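Local coordinates for protein malonyl-CoA decarboxylase (Rhodopseudomonas palustris, PDB 4KSA) that probably catalyses the decarboxylation of malonyl-CoA to acetyl-CoA and assembles here as a four-chain protein, at residues Leu173-Ile178 against Lys286-Glu291; Asp239-Ile244 against Thr262-Ser267; Arg206-Leu209 against Arg215-Gly218. All blocks are in the same frame, centred on the assembly; numbering follows the deposited sequence.

Contact 1: Leu173-Ile178 against Lys286-Glu291; sequences LVLQRI and KQVVEE
The flat carboxamide of Gln287 receives a hydrogen bond from a water at OE1, and its NE2 bonds Phe283 O in the same helix. The water donates to both sides of the contact. It lies 3.0 Å from Gln287 OE1 and 2.9 Å from Leu173 O, so it bridges the helix side chain to the strand backbone. The bond to Phe283 helps fix the rotation of the amide. The other flat group, the Glu291 carboxylate, forms a salt bridge with Arg294, and Glu291 meets the strand through its aliphatic stem instead.

Leu175 carries the apolar part. Its CG stands anti to the backbone N (chi1 171°), and both methyls reach the helix. Leu175 CD1 touches Val288 CG2 at 4.0 Å, and the two side chains cross at about a right angle. Leu175 CD2 rests 3.9 Å from Val288 CA, beside the carbonyl of Gln287. It also lies 4.1 Å from Glu291 CB.

The C-terminal domain family belongs to the acetyltransferase clan, and the arrangement is consistent with that alpha/beta fold: helix 284-295 packs on one face of the mixed sheet. Strand 174-178 is outermost in the sheet within this chain. The short strand and helix axes cross at -47° and come within 9.7 Å. Tyr217 and Phe219, on the neighbouring strand 214-220, also touch Leu175.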
loop_
_atom_site.group_PDB
_atom_site.type_symbol
_atom_site.label_atom_id
_atom_site.label_comp_id
_atom_site.label_asym_id
_atom_site.label_seq_id
_atom_site.Cartn_x
_atom_site.Cartn_y
_atom_site.Cartn_z
ATOM N N LEU A 173 1.790 17.685 0.674
ATOM C CA LEU A 173 0.791 17.850 -0.382
ATOM C C LEU A 173 1.070 16.759 -1.409
ATOM O O LEU A 173 2.210 16.540 -1.787
ATOM C CB LEU A 173 0.895 19.234 -1.020
ATOM C CG LEU A 173 -0.367 19.605 -1.810
ATOM C CD1 LEU A 173 -1.529 19.863 -0.863
ATOM C CD2 LEU A 173 -0.095 20.830 -2.653
ATOM N N VAL A 174 0.033 16.062 -1.845
ATOM C CA VAL A 174 0.210 14.980 -2.796
ATOM C C VAL A 174 -0.706 15.118 -3.989
ATOM O O VAL A 174 -1.890 15.416 -3.840
ATOM C CB VAL A 174 -0.053 13.627 -2.137
ATOM C CG1 VAL A 174 -0.116 12.531 -3.192
ATOM C CG2 VAL A 174 1.039 13.337 -1.130
ATOM N N LEU A 175 -0.141 14.905 -5.178
ATOM C CA LEU A 175 -0.895 15.001 -6.414
ATOM C C LEU A 175 -1.445 13.631 -6.788
ATOM O O LEU A 175 -0.769 12.621 -6.661
ATOM C CB LEU A 175 0.005 15.527 -7.518
ATOM C CG LEU A 175 -0.588 15.485 -8.931
ATOM C CD1 LEU A 175 -1.705 16.520 -9.080
ATOM C CD2 LEU A 175 0.522 15.744 -9.933
ATOM N N GLN A 176 -2.686 13.594 -7.232
ATOM C CA GLN A 176 -3.301 12.340 -7.613
ATOM C C GLN A 176 -4.098 12.552 -8.884
ATOM O O GLN A 176 -4.729 13.594 -9.058
ATOM C CB GLN A 176 -4.235 11.822 -6.505
ATOM C CG GLN A 176 -3.536 10.973 -5.474
ATOM C CD GLN A 176 -2.847 9.792 -6.116
ATOM O OE1 GLN A 176 -3.501 8.939 -6.725
ATOM N NE2 GLN A 176 -1.517 9.741 -6.007
ATOM N N ARG A 177 -4.068 11.581 -9.785
ATOM C CA ARG A 177 -4.846 11.739 -10.982
ATOM C C ARG A 177 -6.244 11.392 -10.544
ATOM O O ARG A 177 -6.423 10.544 -9.673
ATOM C CB ARG A 177 -4.401 10.786 -12.080
ATOM C CG ARG A 177 -5.383 10.759 -13.220
ATOM C CD ARG A 177 -4.895 9.986 -14.412
ATOM N NE ARG A 177 -6.022 9.762 -15.310
ATOM C CZ ARG A 177 -5.951 9.122 -16.471
ATOM N NH1 ARG A 177 -4.785 8.633 -16.892
ATOM N NH2 ARG A 177 -7.052 8.965 -17.202
ATOM N N ILE A 178 -7.229 12.057 -11.125
ATOM C CA ILE A 178 -8.607 11.799 -10.779
ATOM C C ILE A 178 -9.302 11.213 -11.995
ATOM O O ILE A 178 -9.349 11.824 -13.070
ATOM C CB ILE A 178 -9.300 13.097 -10.321
ATOM C CG1 ILE A 178 -8.622 13.589 -9.039
ATOM C CG2 ILE A 178 -10.787 12.877 -10.154
ATOM C CD1 ILE A 178 -9.229 14.814 -8.453
ATOM N N LYS A 286 4.296 22.579 -11.810
ATOM C CA LYS A 286 5.520 21.859 -12.103
ATOM C C LYS A 286 5.231 20.364 -11.930
ATOM O O LYS A 286 5.468 19.550 -12.828
ATOM C CB LYS A 286 6.605 22.288 -11.127
ATOM C CG LYS A 286 7.976 22.381 -11.715
ATOM C CD LYS A 286 8.608 21.034 -11.911
ATOM C CE LYS A 286 10.091 21.228 -12.139
ATOM N NZ LYS A 286 10.677 22.089 -11.069
ATOM N N GLN A 287 4.686 20.012 -10.774
ATOM C CA GLN A 287 4.373 18.628 -10.499
ATOM C C GLN A 287 3.391 18.024 -11.494
ATOM O O GLN A 287 3.587 16.904 -11.955
ATOM C CB GLN A 287 3.841 18.510 -9.082
ATOM C CG GLN A 287 4.773 19.126 -8.065
ATOM C CD GLN A 287 4.252 18.968 -6.663
ATOM O OE1 GLN A 287 4.146 17.853 -6.151
ATOM N NE2 GLN A 287 3.906 20.084 -6.034
ATOM N N VAL A 288 2.334 18.755 -11.829
ATOM C CA VAL A 288 1.353 18.247 -12.779
ATOM C C VAL A 288 1.986 18.035 -14.148
ATOM O O VAL A 288 1.606 17.116 -14.873
ATOM C CB VAL A 288 0.152 19.208 -12.929
ATOM C CG1 VAL A 288 -0.835 18.676 -13.965
ATOM C CG2 VAL A 288 -0.534 19.382 -11.584
ATOM N N VAL A 289 2.956 18.870 -14.510
ATOM C CA VAL A 289 3.599 18.720 -15.816
ATOM C C VAL A 289 4.522 17.514 -15.821
ATOM O O VAL A 289 4.463 16.691 -16.737
ATOM C CB VAL A 289 4.409 19.985 -16.234
ATOM C CG1 VAL A 289 5.411 19.618 -17.312
ATOM C CG2 VAL A 289 3.467 21.055 -16.780
ATOM N N GLU A 290 5.368 17.412 -14.796
ATOM C CA GLU A 290 6.295 16.290 -14.692
ATOM C C GLU A 290 5.493 14.994 -14.687
ATOM O O GLU A 290 5.962 13.972 -15.188
ATOM C CB GLU A 290 7.154 16.413 -13.427
ATOM C CG GLU A 290 7.966 17.711 -13.417
ATOM C CD GLU A 290 8.957 17.848 -12.255
ATOM O OE1 GLU A 290 8.533 17.804 -11.074
ATOM O OE2 GLU A 290 10.170 18.017 -12.531
ATOM N N GLU A 291 4.276 15.034 -14.152
ATOM C CA GLU A 291 3.445 13.837 -14.124
ATOM C C GLU A 291 2.979 13.451 -15.522
ATOM O O GLU A 291 3.178 12.320 -15.955
ATOM C CB GLU A 291 2.232 14.031 -13.212
ATOM C CG GLU A 291 1.088 13.036 -13.475
ATOM C CD GLU A 291 1.465 11.570 -13.229
ATOM O OE1 GLU A 291 0.711 10.679 -13.700
ATOM O OE2 GLU A 291 2.497 11.308 -12.561
HETATM O O HOH W 1 3.270 18.678 -3.352
#

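Contact 2: Asp239-Ile244 against Thr262-Ser267; sequences DSPAAI and TAVFYS
Thr262 meets Asp239 and Ser240 where the chain leaves strand 230-237 and passes alongside strand 262-270. The two strands are antiparallel neighbours in the mixed sheet of the C-terminal, probably acetyltransferase-like domain. Segment 239-244 is the irregular stretch that leads into helix 244-248.

Thr262 can be followed outward from the backbone. Its CB lies 4.0 Å from Asp239 N. Its OG1, beside the backbone N (chi1 -36°), comes within 3.2 Å of Asp239 N, but the angle is too poor for a hydrogen bond. The same hydroxyl has a weak hydrogen bond to Thr301 OG1 on the next strand. The methyl CG2 sits anti to the backbone N and reaches Ser240 OG at 3.9 Å. Thus the two branches of one side chain address two successive residues of the loop.

Outside the segments, the carbonyl of Pro241 is bonded by Asn413 ND2, with a weak bond from Arg392.

Two residues further along each segment the contact becomes purely apolar. Val264 points toward the loop, and its CG2 meets Pro241 CG on the proline ring at 4.2 Å.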
loop_
_atom_site.group_PDB
_atom_site.type_symbol
_atom_site.label_atom_id
_atom_site.label_comp_id
_atom_site.label_asym_id
_atom_site.label_seq_id
_atom_site.Cartn_x
_atom_site.Cartn_y
_atom_site.Cartn_z
ATOM N N ASP A 239 -2.039 21.229 -30.511
ATOM C CA ASP A 239 -1.818 22.657 -30.740
ATOM C C ASP A 239 -2.291 23.454 -29.525
ATOM O O ASP A 239 -3.286 23.098 -28.901
ATOM C CB ASP A 239 -2.637 23.108 -31.942
ATOM C CG ASP A 239 -4.131 23.016 -31.675
ATOM O OD1 ASP A 239 -4.602 21.913 -31.317
ATOM O OD2 ASP A 239 -4.833 24.044 -31.812
ATOM N N SER A 240 -1.593 24.541 -29.218
ATOM C CA SER A 240 -1.938 25.416 -28.100
ATOM C C SER A 240 -3.085 26.369 -28.489
ATOM O O SER A 240 -2.836 27.451 -29.003
ATOM C CB SER A 240 -0.708 26.236 -27.717
ATOM O OG SER A 240 0.450 25.419 -27.699
ATOM N N PRO A 241 -4.349 26.002 -28.208
ATOM C CA PRO A 241 -5.504 26.846 -28.555
ATOM C C PRO A 241 -5.547 28.312 -28.127
ATOM O O PRO A 241 -4.752 28.792 -27.312
ATOM C CB PRO A 241 -6.688 26.061 -27.992
ATOM C CG PRO A 241 -6.096 25.393 -26.804
ATOM C CD PRO A 241 -4.776 24.887 -27.345
ATOM N N ALA A 242 -6.509 29.018 -28.699
ATOM C CA ALA A 242 -6.680 30.422 -28.403
ATOM C C ALA A 242 -8.124 30.679 -27.985
ATOM O O ALA A 242 -8.474 31.790 -27.596
ATOM C CB ALA A 242 -6.313 31.254 -29.623
ATOM N N ALA A 243 -8.962 29.650 -28.059
ATOM C CA ALA A 243 -10.359 29.789 -27.665
ATOM C C ALA A 243 -10.846 28.510 -26.983
ATOM O O ALA A 243 -10.514 27.409 -27.420
ATOM C CB ALA A 243 -11.220 30.107 -28.882
ATOM N N ILE A 244 -11.627 28.663 -25.912
ATOM C CA ILE A 244 -12.139 27.516 -25.163
ATOM C C ILE A 244 -13.291 26.780 -25.823
ATOM O O ILE A 244 -13.348 25.552 -25.777
ATOM C CB ILE A 244 -12.603 27.902 -23.718
ATOM C CG1 ILE A 244 -13.041 29.367 -23.672
ATOM C CG2 ILE A 244 -11.509 27.593 -22.708
ATOM C CD1 ILE A 244 -14.336 29.652 -24.392
ATOM N N THR A 262 0.446 18.272 -27.158
ATOM C CA THR A 262 0.254 19.393 -26.243
ATOM C C THR A 262 -0.653 19.066 -25.062
ATOM O O THR A 262 -1.665 18.359 -25.189
ATOM C CB THR A 262 -0.377 20.607 -26.959
ATOM O OG1 THR A 262 0.135 20.693 -28.290
ATOM C CG2 THR A 262 -0.037 21.891 -26.231
ATOM N N ALA A 263 -0.271 19.602 -23.913
ATOM C CA ALA A 263 -1.045 19.443 -22.699
ATOM C C ALA A 263 -1.575 20.840 -22.390
ATOM O O ALA A 263 -0.790 21.773 -22.185
ATOM C CB ALA A 263 -0.151 18.948 -21.568
ATOM N N VAL A 264 -2.893 21.007 -22.382
ATOM C CA VAL A 264 -3.419 22.320 -22.086
ATOM C C VAL A 264 -4.325 22.471 -20.837
ATOM O O VAL A 264 -5.458 21.975 -20.761
ATOM C CB VAL A 264 -4.101 22.912 -23.331
ATOM C CG1 VAL A 264 -5.044 21.913 -23.934
ATOM C CG2 VAL A 264 -4.836 24.188 -22.956
ATOM N N PHE A 265 -3.780 23.166 -19.846
ATOM C CA PHE A 265 -4.475 23.438 -18.606
ATOM C C PHE A 265 -5.568 24.411 -18.962
ATOM O O PHE A 265 -5.295 25.456 -19.539
ATOM C CB PHE A 265 -3.499 24.074 -17.627
ATOM C CG PHE A 265 -2.345 23.197 -17.310
ATOM C CD1 PHE A 265 -2.500 22.121 -16.448
ATOM C CD2 PHE A 265 -1.131 23.370 -17.954
ATOM C CE1 PHE A 265 -1.473 21.227 -16.240
ATOM C CE2 PHE A 265 -0.089 22.472 -17.751
ATOM C CZ PHE A 265 -0.262 21.398 -16.895
ATOM N N TYR A 266 -6.808 24.089 -18.640
ATOM C CA TYR A 266 -7.860 25.014 -18.992
ATOM C C TYR A 266 -8.776 25.308 -17.830
ATOM O O TYR A 266 -9.772 26.022 -17.970
ATOM C CB TYR A 266 -8.635 24.489 -20.210
ATOM C CG TYR A 266 -9.446 23.256 -19.969
ATOM C CD1 TYR A 266 -10.756 23.349 -19.494
ATOM C CD2 TYR A 266 -8.914 21.988 -20.220
ATOM C CE1 TYR A 266 -11.528 22.204 -19.279
ATOM C CE2 TYR A 266 -9.678 20.832 -20.003
ATOM C CZ TYR A 266 -10.984 20.953 -19.536
ATOM O OH TYR A 266 -11.741 19.830 -19.329
ATOM N N SER A 267 -8.415 24.758 -16.673
ATOM C CA SER A 267 -9.174 24.956 -15.435
ATOM C C SER A 267 -8.345 24.625 -14.213
ATOM O O SER A 267 -7.832 23.520 -14.099
ATOM C CB SER A 267 -10.418 24.082 -15.411
ATOM O OG SER A 267 -11.178 24.362 -14.251
#

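Contact 3: Arg206-Leu209 against Arg215-Gly218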
loop_
_atom_site.group_PDB
_atom_site.type_symbol
_atom_site.label_atom_id
_atom_site.label_comp_id
_atom_site.label_asym_id
_atom_site.label_seq_id
_atom_site.Cartn_x
_atom_site.Cartn_y
_atom_site.Cartn_z
ATOM N N ARG A 206 -18.730 10.394 -15.179
ATOM C CA ARG A 206 -18.077 9.282 -15.872
ATOM C C ARG A 206 -17.824 9.674 -17.321
ATOM O O ARG A 206 -16.761 9.381 -17.880
ATOM C CB ARG A 206 -18.928 8.006 -15.826
ATOM C CG ARG A 206 -18.447 6.953 -16.827
ATOM C CD ARG A 206 -18.786 5.515 -16.435
ATOM N NE ARG A 206 -20.215 5.196 -16.458
ATOM C CZ ARG A 206 -20.990 5.263 -17.536
ATOM N NH1 ARG A 206 -22.278 4.941 -17.448
ATOM N NH2 ARG A 206 -20.484 5.660 -18.700
ATOM N N ALA A 207 -18.811 10.339 -17.918
ATOM C CA ALA A 207 -18.701 10.793 -19.294
ATOM C C ALA A 207 -17.590 11.839 -19.378
ATOM O O ALA A 207 -16.646 11.695 -20.155
ATOM C CB ALA A 207 -20.023 11.390 -19.753
ATOM N N ARG A 208 -17.702 12.882 -18.560
ATOM C CA ARG A 208 -16.717 13.952 -18.542
ATOM C C ARG A 208 -15.287 13.473 -18.302
ATOM O O ARG A 208 -14.343 14.151 -18.693
ATOM C CB ARG A 208 -17.116 15.002 -17.495
ATOM C CG ARG A 208 -16.046 16.055 -17.169
ATOM C CD ARG A 208 -15.097 15.557 -16.086
ATOM N NE ARG A 208 -13.985 16.467 -15.814
ATOM C CZ ARG A 208 -13.002 16.734 -16.667
ATOM N NH1 ARG A 208 -12.033 17.572 -16.322
ATOM N NH2 ARG A 208 -12.991 16.171 -17.867
ATOM N N LEU A 209 -15.115 12.311 -17.674
ATOM C CA LEU A 209 -13.769 11.798 -17.414
ATOM C C LEU A 209 -13.326 10.713 -18.378
ATOM O O LEU A 209 -12.151 10.369 -18.419
ATOM C CB LEU A 209 -13.661 11.236 -15.998
ATOM C CG LEU A 209 -13.761 12.145 -14.776
ATOM C CD1 LEU A 209 -13.601 11.284 -13.531
ATOM C CD2 LEU A 209 -12.702 13.230 -14.828
ATOM N N ARG A 215 -7.823 14.893 -18.862
ATOM C CA ARG A 215 -7.171 14.405 -17.646
ATOM C C ARG A 215 -7.210 15.461 -16.562
ATOM O O ARG A 215 -6.722 16.561 -16.778
ATOM C CB ARG A 215 -5.696 14.100 -17.901
ATOM C CG ARG A 215 -5.435 12.982 -18.849
ATOM C CD ARG A 215 -4.802 11.810 -18.138
ATOM N NE ARG A 215 -4.216 10.872 -19.090
ATOM C CZ ARG A 215 -4.866 10.365 -20.136
ATOM N NH1 ARG A 215 -6.131 10.706 -20.366
ATOM N NH2 ARG A 215 -4.248 9.525 -20.961
ATOM N N CYS A 216 -7.772 15.150 -15.401
ATOM C CA CYS A 216 -7.767 16.129 -14.313
ATOM C C CYS A 216 -7.032 15.569 -13.119
ATOM O O CYS A 216 -7.030 14.363 -12.871
ATOM C CB CYS A 216 -9.173 16.542 -13.915
ATOM S SG CYS A 216 -10.319 15.221 -14.062
ATOM N N TYR A 217 -6.386 16.462 -12.389
ATOM C CA TYR A 217 -5.609 16.079 -11.239
ATOM C C TYR A 217 -6.113 16.743 -9.970
ATOM O O TYR A 217 -6.923 17.685 -10.006
ATOM C CB TYR A 217 -4.159 16.441 -11.498
ATOM C CG TYR A 217 -3.626 15.733 -12.718
ATOM C CD1 TYR A 217 -3.102 14.444 -12.622
ATOM C CD2 TYR A 217 -3.732 16.306 -13.989
ATOM C CE1 TYR A 217 -2.702 13.741 -13.753
ATOM C CE2 TYR A 217 -3.334 15.601 -15.133
ATOM C CZ TYR A 217 -2.824 14.317 -15.004
ATOM O OH TYR A 217 -2.462 13.585 -16.113
ATOM N N GLY A 218 -5.648 16.226 -8.839
ATOM C CA GLY A 218 -6.051 16.780 -7.571
ATOM C C GLY A 218 -4.879 16.835 -6.626
ATOM O O GLY A 218 -3.955 16.028 -6.728
#
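Arg208 NH1 is held by a salt bridge to Glu233 OE1 and lies beside the side chain of Cys216. The sulfur of Cys216 sits over one face of the guanidinium group. Cys216 SG is 3.7 Å from Arg208 NH1 and 4.0 Å from Arg208 CZ. Arg208 NH1 also comes within 3.9 Å of Cys216 CB. No hydrogen bond joins the two residues, so the sulfur makes a face contact with a planar charged group. Glu233 would probably offset much of the charge of this buried arginine; Glu194 approaches Arg208 NE only as a long, weak ion pair.

The shape of Arg208 explains the approach. It starts out extended (chi1 169°) and then bends at chi2 (-86°), which carries the guanidinium across to the strand.

Helix 202-209 and strand 214-220 follow each other in the chain through a short connection. The helix lies over the sheet face to which Cys216 points. Tyr217, the next residue, instead packs on helix 284-295. The strand is therefore sandwiched between helices, consistent with the alpha/beta layering of acetyltransferase-like folds. It runs antiparallel to both 174-178 and 230-237.

Leu209 supplies the apolar partner. Its CD2 branch meets the sulfur of Cys216, so leucine methyl and arginine guanidinium share one cysteine. Phe231 and Glu233 of the adjacent strand also touch Cys216. Arg206, two residues before Arg208 in the same helix, forms a salt bridge through NE with Glu188 OE2 of the second subunit, another copy of this protein, and so ties the helix into the assembly.

Overall arrangement
All three contacts reach one mixed sheet of the C-terminal family region. Along the chain, contact 1 closes a long loop, and contacts 3 and 2 lie inside it in that order. The centres of contacts 1 and 3 are about 14 Å apart. Their strands 174-178 and 214-220 are neighbours, with probable backbone bonds such as Gln176 N to Gly218 O (2.8 Å). Contacts 1 and 2 are about 18 Å apart and are joined where Phe265 packs on Val288 and Val289. Contacts 2 and 3, about 16 Å apart, meet at Tyr266 and Arg208. Helices 284-295 and 202-209 thus pack on the same sheet, which ties distant sequence into one domain.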